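Local coordinates for type VII secretion system protein EssB (Staphylococcus aureus, PDB 4ANN), which is a membrane component of the type VII secretion system (Ess), probably required for secretion of EsxA and EsxB, at residues A[44-50]-A[118-123]. Numbering follows the deposited sequence.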
loop_
_atom_site.group_PDB
_atom_site.type_symbol
_atom_site.label_atom_id
_atom_site.label_comp_id
_atom_site.label_asym_id
_atom_site.label_seq_id
_atom_site.Cartn_x
_atom_site.Cartn_y
_atom_site.Cartn_z
ATOM N N SER A 44 1.910 -1.754 14.963
ATOM C CA SER A 44 1.665 -0.434 14.454
ATOM C C SER A 44 0.224 -0.354 13.941
ATOM O O SER A 44 -0.198 -1.320 13.279
ATOM C CB SER A 44 2.556 -0.107 13.257
ATOM O OG SER A 44 2.064 1.037 12.552
ATOM N N PRO A 45 -0.459 0.734 14.181
ATOM C CA PRO A 45 -1.859 0.812 13.639
ATOM C C PRO A 45 -1.906 0.844 12.136
ATOM O O PRO A 45 -2.997 0.767 11.607
ATOM C CB PRO A 45 -2.381 2.118 14.217
ATOM C CG PRO A 45 -1.217 2.843 14.731
ATOM C CD PRO A 45 -0.072 1.932 14.906
ATOM N N TYR A 46 -0.789 0.998 11.440
ATOM C CA TYR A 46 -0.792 1.118 9.999
ATOM C C TYR A 46 -0.266 -0.114 9.283
ATOM O O TYR A 46 -0.241 -0.089 8.064
ATOM C CB TYR A 46 0.044 2.322 9.563
ATOM C CG TYR A 46 -0.573 3.574 10.164
ATOM C CD1 TYR A 46 -1.816 4.039 9.709
ATOM C CD2 TYR A 46 0.066 4.298 11.146
ATOM C CE1 TYR A 46 -2.412 5.162 10.221
ATOM C CE2 TYR A 46 -0.507 5.440 11.722
ATOM C CZ TYR A 46 -1.738 5.833 11.223
ATOM O OH TYR A 46 -2.323 6.946 11.758
ATOM N N PHE A 47 0.102 -1.175 9.994
ATOM C CA PHE A 47 0.689 -2.336 9.385
ATOM C C PHE A 47 0.092 -3.646 9.905
ATOM O O PHE A 47 -0.309 -3.751 11.063
ATOM C CB PHE A 47 2.213 -2.423 9.629
ATOM C CG PHE A 47 2.965 -1.365 8.892
ATOM C CD1 PHE A 47 3.361 -1.593 7.589
ATOM C CD2 PHE A 47 3.286 -0.155 9.481
ATOM C CE1 PHE A 47 4.068 -0.625 6.895
ATOM C CE2 PHE A 47 3.980 0.809 8.750
ATOM C CZ PHE A 47 4.379 0.585 7.470
ATOM N N ILE A 48 0.068 -4.636 9.046
ATOM C CA ILE A 48 -0.177 -6.039 9.407
ATOM C C ILE A 48 0.805 -6.398 10.498
ATOM O O ILE A 48 2.004 -6.060 10.426
ATOM C CB ILE A 48 0.054 -6.943 8.128
ATOM C CG1 ILE A 48 -0.942 -6.560 7.013
ATOM C CG2 ILE A 48 0.106 -8.396 8.429
ATOM C CD1 ILE A 48 -2.334 -6.943 7.343
ATOM N N ASP A 49 0.352 -7.117 11.507
ATOM C CA ASP A 49 1.248 -7.631 12.532
ATOM C C ASP A 49 2.241 -8.638 11.925
ATOM O O ASP A 49 1.923 -9.334 10.986
ATOM C CB ASP A 49 0.481 -8.309 13.639
ATOM C CG ASP A 49 -0.191 -7.276 14.560
ATOM O OD1 ASP A 49 0.231 -6.100 14.650
ATOM O OD2 ASP A 49 -1.164 -7.698 15.258
ATOM N N ALA A 50 3.435 -8.646 12.486
ATOM C CA ALA A 50 4.531 -9.398 11.924
ATOM C C ALA A 50 5.380 -9.960 13.082
ATOM O O ALA A 50 5.368 -9.443 14.196
ATOM C CB ALA A 50 5.399 -8.579 11.036
ATOM N N PRO A 118 -6.959 1.575 6.032
ATOM C CA PRO A 118 -5.919 0.834 5.313
ATOM C C PRO A 118 -4.777 0.442 6.241
ATOM O O PRO A 118 -4.359 1.159 7.147
ATOM C CB PRO A 118 -5.448 1.844 4.295
ATOM C CG PRO A 118 -5.600 3.185 4.994
ATOM C CD PRO A 118 -6.922 3.005 5.727
ATOM N N ILE A 119 -4.226 -0.711 5.883
ATOM C CA ILE A 119 -3.129 -1.371 6.571
ATOM C C ILE A 119 -2.148 -1.916 5.542
ATOM O O ILE A 119 -2.548 -2.589 4.571
ATOM C CB ILE A 119 -3.720 -2.528 7.423
ATOM C CG1 ILE A 119 -4.841 -2.081 8.375
ATOM C CG2 ILE A 119 -2.645 -3.273 8.159
ATOM C CD1 ILE A 119 -4.300 -1.150 9.456
ATOM N N ALA A 120 -0.842 -1.637 5.714
ATOM C CA ALA A 120 0.138 -2.131 4.749
ATOM C C ALA A 120 0.833 -3.358 5.288
ATOM O O ALA A 120 0.838 -3.650 6.495
ATOM C CB ALA A 120 1.150 -1.045 4.418
ATOM N N LYS A 121 1.480 -4.099 4.423
ATOM C CA LYS A 121 2.173 -5.343 4.775
ATOM C C LYS A 121 3.677 -5.151 4.975
ATOM O O LYS A 121 4.175 -5.101 6.097
ATOM C CB LYS A 121 1.831 -6.422 3.740
ATOM C CG LYS A 121 2.382 -7.774 4.132
ATOM C CD LYS A 121 2.075 -8.793 3.035
ATOM C CE LYS A 121 2.941 -8.602 1.827
ATOM N NZ LYS A 121 2.700 -9.712 0.854
ATOM N N THR A 122 4.441 -5.023 3.902
ATOM C CA THR A 122 5.878 -4.873 3.989
ATOM C C THR A 122 6.253 -3.551 4.656
ATOM O O THR A 122 5.684 -2.511 4.305
ATOM C CB THR A 122 6.477 -4.916 2.580
ATOM O OG1 THR A 122 6.080 -6.180 1.981
ATOM C CG2 THR A 122 7.992 -4.919 2.620
ATOM N N ARG A 123 7.205 -3.575 5.564
ATOM C CA ARG A 123 7.686 -2.358 6.194
ATOM C C ARG A 123 9.189 -2.165 5.958
ATOM O O ARG A 123 9.946 -3.087 6.179
ATOM C CB ARG A 123 7.617 -2.353 7.685
ATOM C CG ARG A 123 6.476 -2.999 8.268
ATOM C CD ARG A 123 6.381 -2.859 9.779
ATOM N NE ARG A 123 5.369 -3.643 10.358
ATOM C CZ ARG A 123 5.085 -3.716 11.643
ATOM N NH1 ARG A 123 5.778 -3.016 12.526
ATOM N NH2 ARG A 123 4.109 -4.502 12.072
HETATM O O HOH W 1 4.188 -5.711 8.749
HETATM O O HOH W 2 3.522 -6.583 14.638
#
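Phe-47 has CG beside its backbone N and anti to its carbonyl carbon (chi1 -69°), which turns the ring to meet Arg-123. Arg-123 has its own CG beside its backbone N, and the chain then runs extended from CG to NE, from over the rim of the ring to Phe-47 CB and on to Ile-48 O. Phe-47 forms a single parallel beta bridge with Ala-120, and Arg-123 follows three residues after Ala-120. The bridge joins the loop ahead of strand 50-54 to edge strand 118-120 of another small sheet, inside the cytoplasmic domain of EssB. The domain is probably related to protein kinases in fold.

Two bonds make the bridge. Ala-120 N donates to Tyr-46 O at 2.9 Å, and Ile-48 N donates to Ala-120 O at 2.8 Å. The same Ala-120 O also receives a CA-H...O contact from Phe-47. Before the bridge, the loop is bent by a type I turn from Ser-44 to Phe-47. Ser-44 also makes an ST turn, its OG accepting from Tyr-46 N at 3.1 Å.

Arg-123 CG lies over one face of the Phe-47 ring, displaced toward the rim, in a CH-pi contact of 3.8 Å to the centroid. The guanidinium itself lies over Phe-47 CB, with Arg-123 NE 3.5 Å from that atom, and its plane is 28° from that of the ring. Ala-120 CB packs against Phe-47 CD1 and CE1. Tyr-101 meets the Phe-47 ring and forms a cation-pi contact with Arg-123, while Gln-42 O accepts from Arg-123 NH1.

Ile-48 O is gripped twice. Arg-123 NH2 donates to it at 3.1 Å, within the guanidinium plane but tilted 33° from the carbonyl plane. Water 1 donates to Ile-48 O and to Lys-121 O, and accepts from Arg-123 NE at 2.9 Å.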